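Local structure of uric acid degradation bifunctional protein PucL (Bacillus subtilis, 6A4M) at residues A[6-11]-A[71-76]; A[192-197]-A[267-272]; A[203-208]-A[257-262]. The protein catalyses the oxidation of urate as a urate oxidase, and its bifunctional full-length form probably also carries out a later decarboxylation step in uric acid degradation. All coordinates share one frame; numbering follows the deposited sequence.

Overall arrangement
All three contacts reach the same large antiparallel sheet. Contact 1 joins the N-terminal strand 3-13 to helix 64-78. Contacts 2 and 3 both use strand 194-204, towards its two ends, and pair it with strand 258-267 or the residues just after it. Contacts 1 and 2 lie on opposite sides of the chain's centre, their own centres about 38 Å apart. Contact 3 is nearest the centre of the chain and partly buried, as is contact 1; contact 2 is at the surface. The chemistry differs accordingly. Contact 1 is mostly aliphatic, contact 2 mixes ring stacking with polar bonds, and contact 3 rests mainly on backbone hydrogen bonds.

Contact 1: residues A[6-11]-A[71-76]; sequences GNVFAY and FIQRHL
Strand 6-11 and helix 71-76 run nearly parallel where Val8 and Ala10 meet Ile72, Gln73 and Leu76, their axes 8.9 Å apart and 14° from each other. The backbones come nearest at Ala10 and Gln73, whose CA atoms are 6.1 Å apart. Val8 and Ala10 point toward the helix, while Phe9 and Tyr11 between and beyond them point away. Val8 CG1 lies anti to its own backbone N (chi1 -179°), and this torsion presents the methyl to the helix. It touches Ile72 CG2 at 4.1 Å, the two branched side chains crossing at a slant. One helical turn on, Leu76 brings its CD2 methyl against Ala10 CB at 3.4 Å. The layering is that of a tunnelling (T-fold) domain, in which two helices pack on one face of a four-stranded antiparallel sheet. Here helix 64-78 lies on that face, and Ile72 also reaches Val41 and Cys43 of the adjoining strand 36-45. Phe9 and Tyr11 lie on the other face, where both touch Ile112 of strand 104-121. One polar link crosses the contact. Gln73 is extended beyond CG, which carries NE2 to the strand, where it gives a weak hydrogen bond of 3.3 Å to Phe9 O. On the far side of the helix, Phe71 O accepts two bonds from His75. The backbone N and the ring ND1 of His75 come to it from opposite faces of the carbonyl plane, ND1 at 2.7 Å from Phe71 O. This grip restrains the imidazole, whose CE1 sits 3.2 Å above the centre of the Phe71 ring. Phe71 is itself stacked with Phe95 of helix 84-98.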
# COMPACT_ATOMS: atom_id res chain seq x y z
N GLY A 6 -7.87 -13.56 -12.67
CA GLY A 6 -7.63 -13.21 -11.26
C GLY A 6 -6.72 -14.21 -10.59
O GLY A 6 -6.48 -15.29 -11.14
N ASN A 7 -6.23 -13.86 -9.40
CA ASN A 7 -5.27 -14.68 -8.63
C ASN A 7 -4.02 -15.06 -9.44
O ASN A 7 -3.54 -16.19 -9.36
CB ASN A 7 -5.96 -15.93 -8.03
CG ASN A 7 -6.70 -15.65 -6.73
OD1 ASN A 7 -6.63 -14.56 -6.17
ND2 ASN A 7 -7.41 -16.65 -6.24
N VAL A 8 -3.50 -14.10 -10.20
CA VAL A 8 -2.27 -14.31 -10.94
C VAL A 8 -1.10 -13.94 -10.03
O VAL A 8 -0.69 -12.78 -9.97
CB VAL A 8 -2.24 -13.51 -12.26
CG1 VAL A 8 -0.95 -13.77 -13.02
CG2 VAL A 8 -3.45 -13.86 -13.11
N PHE A 9 -0.61 -14.94 -9.30
CA PHE A 9 0.56 -14.78 -8.43
C PHE A 9 1.81 -14.73 -9.29
O PHE A 9 1.97 -15.53 -10.22
CB PHE A 9 0.70 -15.95 -7.45
CG PHE A 9 -0.26 -15.90 -6.29
CD1 PHE A 9 -1.59 -16.27 -6.45
CD2 PHE A 9 0.17 -15.50 -5.03
CE1 PHE A 9 -2.48 -16.24 -5.38
CE2 PHE A 9 -0.71 -15.48 -3.95
CZ PHE A 9 -2.03 -15.85 -4.13
N ALA A 10 2.70 -13.79 -8.97
CA ALA A 10 3.99 -13.68 -9.64
C ALA A 10 5.04 -13.23 -8.63
O ALA A 10 4.88 -12.20 -7.99
CB ALA A 10 3.89 -12.69 -10.79
N TYR A 11 6.09 -14.03 -8.48
CA TYR A 11 7.22 -13.71 -7.61
C TYR A 11 8.46 -13.43 -8.46
O TYR A 11 8.78 -14.21 -9.35
CB TYR A 11 7.51 -14.87 -6.65
CG TYR A 11 6.33 -15.24 -5.78
CD1 TYR A 11 6.04 -14.53 -4.63
CD2 TYR A 11 5.51 -16.32 -6.12
CE1 TYR A 11 4.95 -14.86 -3.83
CE2 TYR A 11 4.42 -16.66 -5.33
CZ TYR A 11 4.15 -15.93 -4.18
OH TYR A 11 3.07 -16.26 -3.40
N PHE A 71 1.25 -13.48 -20.26
CA PHE A 71 1.65 -12.12 -20.61
C PHE A 71 2.11 -11.34 -19.37
O PHE A 71 3.17 -10.71 -19.39
CB PHE A 71 0.48 -11.38 -21.28
CG PHE A 71 0.85 -10.06 -21.90
CD1 PHE A 71 0.86 -8.89 -21.14
CD2 PHE A 71 1.16 -9.98 -23.25
CE1 PHE A 71 1.19 -7.67 -21.73
CE2 PHE A 71 1.48 -8.77 -23.84
CZ PHE A 71 1.49 -7.61 -23.07
N ILE A 72 1.31 -11.41 -18.31
CA ILE A 72 1.63 -10.75 -17.03
C ILE A 72 2.92 -11.30 -16.43
O ILE A 72 3.78 -10.53 -16.01
CB ILE A 72 0.45 -10.88 -16.03
CG1 ILE A 72 -0.73 -10.00 -16.49
CG2 ILE A 72 0.85 -10.50 -14.60
CD1 ILE A 72 -2.07 -10.44 -15.96
N GLN A 73 3.05 -12.63 -16.40
CA GLN A 73 4.19 -13.29 -15.75
C GLN A 73 5.52 -13.03 -16.45
O GLN A 73 6.51 -12.70 -15.78
CB GLN A 73 3.94 -14.79 -15.61
CG GLN A 73 2.89 -15.09 -14.55
CD GLN A 73 2.58 -16.57 -14.41
OE1 GLN A 73 2.74 -17.35 -15.35
NE2 GLN A 73 2.12 -16.96 -13.23
N ARG A 74 5.55 -13.16 -17.77
CA ARG A 74 6.78 -12.91 -18.52
C ARG A 74 7.15 -11.42 -18.54
O ARG A 74 8.33 -11.08 -18.55
CB ARG A 74 6.73 -13.51 -19.93
CG ARG A 74 5.86 -12.79 -20.95
CD ARG A 74 5.84 -13.54 -22.28
NE ARG A 74 4.67 -13.17 -23.07
CZ ARG A 74 3.60 -13.93 -23.30
NH1 ARG A 74 3.49 -15.17 -22.82
NH2 ARG A 74 2.61 -13.44 -24.05
N HIS A 75 6.15 -10.54 -18.51
CA HIS A 75 6.41 -9.10 -18.37
C HIS A 75 7.00 -8.70 -17.01
O HIS A 75 7.73 -7.72 -16.94
CB HIS A 75 5.17 -8.26 -18.71
CG HIS A 75 4.97 -8.07 -20.18
ND1 HIS A 75 4.49 -9.07 -21.00
CD2 HIS A 75 5.24 -7.02 -20.99
CE1 HIS A 75 4.45 -8.63 -22.24
NE2 HIS A 75 4.89 -7.38 -22.26
N LEU A 76 6.70 -9.44 -15.95
CA LEU A 76 7.41 -9.25 -14.67
C LEU A 76 8.90 -9.60 -14.81
O LEU A 76 9.73 -8.99 -14.14
CB LEU A 76 6.76 -10.07 -13.54
CG LEU A 76 7.34 -9.85 -12.13
CD1 LEU A 76 7.22 -8.40 -11.67
CD2 LEU A 76 6.66 -10.76 -11.13

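Contact 2: residues A[192-197]-A[267-272]; sequences RPLFVY and NHTWDT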
# COMPACT_ATOMS: atom_id res chain seq x y z
N ARG A 192 -10.84 3.85 27.23
CA ARG A 192 -10.79 2.56 26.56
C ARG A 192 -9.84 2.65 25.36
O ARG A 192 -9.89 3.64 24.62
CB ARG A 192 -12.21 2.14 26.13
CG ARG A 192 -12.46 0.63 26.08
CD ARG A 192 -13.88 0.23 26.45
NE ARG A 192 -14.74 -0.03 25.30
CZ ARG A 192 -15.41 0.89 24.59
NH1 ARG A 192 -15.32 2.19 24.87
NH2 ARG A 192 -16.16 0.50 23.56
N PRO A 193 -8.97 1.64 25.16
CA PRO A 193 -7.94 1.74 24.11
C PRO A 193 -8.51 1.62 22.70
O PRO A 193 -9.16 0.62 22.38
CB PRO A 193 -7.01 0.57 24.43
CG PRO A 193 -7.88 -0.43 25.08
CD PRO A 193 -8.90 0.35 25.87
N LEU A 194 -8.26 2.64 21.87
CA LEU A 194 -8.84 2.73 20.53
C LEU A 194 -8.11 1.79 19.57
O LEU A 194 -6.91 1.92 19.37
CB LEU A 194 -8.76 4.17 20.03
CG LEU A 194 -9.27 4.50 18.62
CD1 LEU A 194 -10.68 3.98 18.39
CD2 LEU A 194 -9.20 6.01 18.40
N PHE A 195 -8.85 0.84 18.99
CA PHE A 195 -8.31 -0.15 18.05
C PHE A 195 -8.96 0.09 16.69
O PHE A 195 -10.15 -0.17 16.52
CB PHE A 195 -8.59 -1.57 18.57
CG PHE A 195 -7.92 -2.70 17.79
CD1 PHE A 195 -6.86 -2.48 16.90
CD2 PHE A 195 -8.33 -4.01 17.99
CE1 PHE A 195 -6.26 -3.54 16.22
CE2 PHE A 195 -7.74 -5.07 17.32
CZ PHE A 195 -6.70 -4.83 16.43
N VAL A 196 -8.17 0.59 15.73
CA VAL A 196 -8.66 0.88 14.37
C VAL A 196 -7.96 0.06 13.29
O VAL A 196 -6.76 -0.20 13.38
CB VAL A 196 -8.58 2.38 14.00
CG1 VAL A 196 -9.39 3.21 14.98
CG2 VAL A 196 -7.14 2.89 13.92
N TYR A 197 -8.74 -0.36 12.30
CA TYR A 197 -8.23 -0.90 11.04
C TYR A 197 -8.26 0.25 10.05
O TYR A 197 -9.27 0.96 9.96
CB TYR A 197 -9.12 -2.02 10.50
CG TYR A 197 -9.20 -3.32 11.29
CD1 TYR A 197 -8.66 -3.46 12.57
CD2 TYR A 197 -9.85 -4.42 10.73
CE1 TYR A 197 -8.75 -4.67 13.26
CE2 TYR A 197 -9.95 -5.63 11.41
CZ TYR A 197 -9.40 -5.75 12.67
OH TYR A 197 -9.51 -6.95 13.34
N ASN A 267 -13.67 0.57 13.32
CA ASN A 267 -13.52 0.59 14.78
C ASN A 267 -13.74 -0.81 15.35
O ASN A 267 -14.82 -1.37 15.21
CB ASN A 267 -14.52 1.57 15.40
CG ASN A 267 -14.26 1.84 16.88
OD1 ASN A 267 -13.55 1.10 17.56
ND2 ASN A 267 -14.86 2.91 17.39
N HIS A 268 -12.71 -1.37 15.99
CA HIS A 268 -12.77 -2.71 16.58
C HIS A 268 -12.31 -2.67 18.04
O HIS A 268 -11.62 -3.58 18.51
CB HIS A 268 -11.91 -3.69 15.78
CG HIS A 268 -12.42 -3.93 14.39
ND1 HIS A 268 -13.34 -4.91 14.10
CD2 HIS A 268 -12.13 -3.33 13.21
CE1 HIS A 268 -13.61 -4.90 12.81
NE2 HIS A 268 -12.88 -3.95 12.25
N THR A 269 -12.72 -1.62 18.76
CA THR A 269 -12.35 -1.43 20.17
C THR A 269 -12.97 -2.53 21.05
O THR A 269 -14.12 -2.92 20.86
CB THR A 269 -12.79 -0.03 20.66
OG1 THR A 269 -12.17 0.98 19.85
CG2 THR A 269 -12.42 0.19 22.13
N TRP A 270 -12.19 -3.00 22.02
CA TRP A 270 -12.56 -4.14 22.86
C TRP A 270 -13.58 -3.77 23.93
O TRP A 270 -13.75 -2.59 24.25
CB TRP A 270 -11.32 -4.73 23.55
CG TRP A 270 -10.25 -5.17 22.61
CD1 TRP A 270 -10.41 -5.88 21.45
CD2 TRP A 270 -8.84 -4.93 22.75
NE1 TRP A 270 -9.18 -6.09 20.86
CE2 TRP A 270 -8.21 -5.53 21.64
CE3 TRP A 270 -8.06 -4.28 23.72
CZ2 TRP A 270 -6.82 -5.48 21.45
CZ3 TRP A 270 -6.68 -4.24 23.53
CH2 TRP A 270 -6.07 -4.84 22.41
N ASP A 271 -14.24 -4.78 24.48
CA ASP A 271 -15.14 -4.61 25.62
C ASP A 271 -14.38 -4.84 26.92
O ASP A 271 -13.61 -5.79 27.03
CB ASP A 271 -16.32 -5.58 25.53
CG ASP A 271 -17.27 -5.25 24.39
OD1 ASP A 271 -17.32 -4.08 23.96
OD2 ASP A 271 -18.00 -6.17 23.94
N THR A 272 -14.60 -3.96 27.90
CA THR A 272 -13.99 -4.09 29.22
C THR A 272 -14.72 -5.17 30.00
O THR A 272 -15.94 -5.23 29.97
CB THR A 272 -14.07 -2.77 30.03
OG1 THR A 272 -13.64 -1.67 29.22
CG2 THR A 272 -13.18 -2.85 31.27
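Asn267 OD1, which lies near Leu194 CD1, is held by two donors of Thr269, the backbone N and the hydroxyl. The bond from Thr269 N makes an Asx turn, placed where strand 258-267 ends beside strand 194-204 in what is probably the second T-fold (tunnelling-fold) unit of this uricase. Thr269 OG1 bonds to Asn267 OD1 at 2.7 Å, on a lone pair in the carbonyl plane. The same hydroxyl also takes a weak hydrogen bond from Phe195 N. Next to it, His268 N gives a firmer bond of 2.9 Å to Phe195 O. His268 lays its imidazole over the face of the Tyr197 ring in a face-to-face stack, the centroids 3.8 Å apart and the planes at 26°. His268 NE2 is hydrogen-bonded to Gln266, which fixes the turn of the imidazole, and Tyr292 also meets this ring. Further along, Trp270 meets Phe195 at a slant, CE2 of the indole 4.0 Å from Phe195 CD2. Trp270 CE3 also touches Pro193 CG. The side chain of Arg192 bends at chi2 and chi3 and brings one face of its guanidinium over Thr269 CG2, while Arg192 NE donates to Trp270 O at 2.9 Å.

Contact 3: residues A[203-208]-A[257-262]; sequences QYENTN and QLTDVS
This is an antiparallel strand pairing between two inner strands of the sheet, where strand 194-204 ends beside the start of strand 258-267, in what is probably the second T-fold (tunnelling-fold) unit. Tyr204 and Leu258 form a non-hydrogen-bonded pair with CA atoms 4.4 Å apart. Backbone bonds flank it: Thr259 N to Gln203 O at 3.0 Å, and Glu205 N to Gln257 O at 2.9 Å. The chain turns a corner at Thr259, whose OG1 comes 3.3 Å from Glu205 CA. The side chains of Gln203 and Asp260 lie next to each other, crossing at a slant, with the amide and carboxylate planes 42° apart. A leucine in place of Gln203 would probably leave the Asp260 carboxylate facing a hydrocarbon where a polar amide now lies beside it. Behind the strands, Leu258 packs on Ile251 and Leu252 of helix 240-254, which links the pairing to the helical layer. The hydroxyl of Tyr204 is hydrogen-bonded to Val219 N, which fixes the far end of the ring. With CG anti to its carbonyl carbon (chi1 -55°), Leu258 turns CD2 back toward Tyr204, and this methyl makes a CH-pi contact over the ring centre, 4.1 Å from the centroid and 11° off the normal.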
# COMPACT_ATOMS: atom_id res chain seq x y z
N GLN A 203 -3.58 9.54 -4.43
CA GLN A 203 -3.49 9.81 -5.87
C GLN A 203 -2.45 10.89 -6.11
O GLN A 203 -2.41 11.89 -5.39
CB GLN A 203 -4.85 10.25 -6.42
CG GLN A 203 -5.90 9.15 -6.39
CD GLN A 203 -7.23 9.59 -7.00
OE1 GLN A 203 -7.84 10.56 -6.55
NE2 GLN A 203 -7.68 8.87 -8.01
N TYR A 204 -1.62 10.68 -7.13
CA TYR A 204 -0.59 11.65 -7.50
C TYR A 204 -1.18 12.70 -8.43
O TYR A 204 -2.05 12.40 -9.25
CB TYR A 204 0.56 10.96 -8.23
CG TYR A 204 1.41 10.03 -7.40
CD1 TYR A 204 1.00 8.72 -7.13
CD2 TYR A 204 2.64 10.44 -6.89
CE1 TYR A 204 1.78 7.86 -6.38
CE2 TYR A 204 3.43 9.59 -6.14
CZ TYR A 204 3.00 8.30 -5.89
OH TYR A 204 3.79 7.45 -5.15
N GLU A 205 -0.70 13.94 -8.30
CA GLU A 205 -1.00 15.00 -9.26
C GLU A 205 -0.40 14.62 -10.62
O GLU A 205 -1.08 14.69 -11.65
CB GLU A 205 -0.43 16.34 -8.79
CG GLU A 205 -0.96 17.56 -9.55
CD GLU A 205 -0.09 18.80 -9.40
OE1 GLU A 205 0.70 18.88 -8.42
OE2 GLU A 205 -0.18 19.70 -10.26
N ASN A 206 0.86 14.21 -10.59
CA ASN A 206 1.59 13.77 -11.78
C ASN A 206 1.73 12.25 -11.74
O ASN A 206 2.42 11.70 -10.88
CB ASN A 206 2.96 14.46 -11.83
CG ASN A 206 2.85 15.93 -12.20
OD1 ASN A 206 2.04 16.32 -13.04
ND2 ASN A 206 3.68 16.76 -11.57
N THR A 207 1.08 11.58 -12.69
CA THR A 207 0.92 10.12 -12.66
C THR A 207 2.25 9.35 -12.85
O THR A 207 2.38 8.22 -12.39
CB THR A 207 -0.18 9.69 -13.67
OG1 THR A 207 -0.84 8.51 -13.20
CG2 THR A 207 0.38 9.43 -15.08
N ASN A 208 3.22 9.98 -13.53
CA ASN A 208 4.59 9.46 -13.66
C ASN A 208 5.38 9.39 -12.35
O ASN A 208 6.31 8.58 -12.24
CB ASN A 208 5.39 10.28 -14.69
CG ASN A 208 4.95 10.04 -16.13
OD1 ASN A 208 3.99 9.32 -16.40
ND2 ASN A 208 5.65 10.67 -17.06
N GLN A 257 3.48 16.24 -3.96
CA GLN A 257 3.09 15.44 -5.15
C GLN A 257 1.62 15.01 -5.16
O GLN A 257 0.99 14.95 -6.22
CB GLN A 257 3.92 14.15 -5.27
CG GLN A 257 5.43 14.25 -5.12
CD GLN A 257 5.94 13.66 -3.82
OE1 GLN A 257 6.62 12.63 -3.81
NE2 GLN A 257 5.61 14.30 -2.71
N LEU A 258 1.08 14.67 -3.98
CA LEU A 258 -0.25 14.07 -3.87
C LEU A 258 -1.37 15.11 -3.94
O LEU A 258 -1.23 16.22 -3.42
CB LEU A 258 -0.37 13.27 -2.56
CG LEU A 258 0.69 12.18 -2.34
CD1 LEU A 258 0.52 11.54 -0.97
CD2 LEU A 258 0.63 11.13 -3.44
N THR A 259 -2.46 14.74 -4.60
CA THR A 259 -3.66 15.57 -4.70
C THR A 259 -4.60 15.34 -3.52
O THR A 259 -5.15 16.29 -2.96
CB THR A 259 -4.42 15.27 -6.01
OG1 THR A 259 -3.54 15.47 -7.13
CG2 THR A 259 -5.64 16.18 -6.17
N ASP A 260 -4.81 14.08 -3.16
CA ASP A 260 -5.71 13.71 -2.07
C ASP A 260 -5.34 12.36 -1.46
O ASP A 260 -4.65 11.55 -2.09
CB ASP A 260 -7.16 13.69 -2.57
CG ASP A 260 -7.33 12.93 -3.88
OD1 ASP A 260 -7.06 11.71 -3.91
OD2 ASP A 260 -7.74 13.56 -4.87
N VAL A 261 -5.80 12.15 -0.23
CA VAL A 261 -5.57 10.92 0.53
C VAL A 261 -6.93 10.42 1.05
O VAL A 261 -7.61 11.15 1.76
CB VAL A 261 -4.62 11.16 1.72
CG1 VAL A 261 -4.19 9.84 2.36
CG2 VAL A 261 -3.40 11.95 1.28
N SER A 262 -7.31 9.20 0.67
CA SER A 262 -8.58 8.61 1.11
C SER A 262 -8.37 7.58 2.22
O SER A 262 -7.29 7.00 2.34
CB SER A 262 -9.32 7.97 -0.06
OG SER A 262 -9.60 8.94 -1.05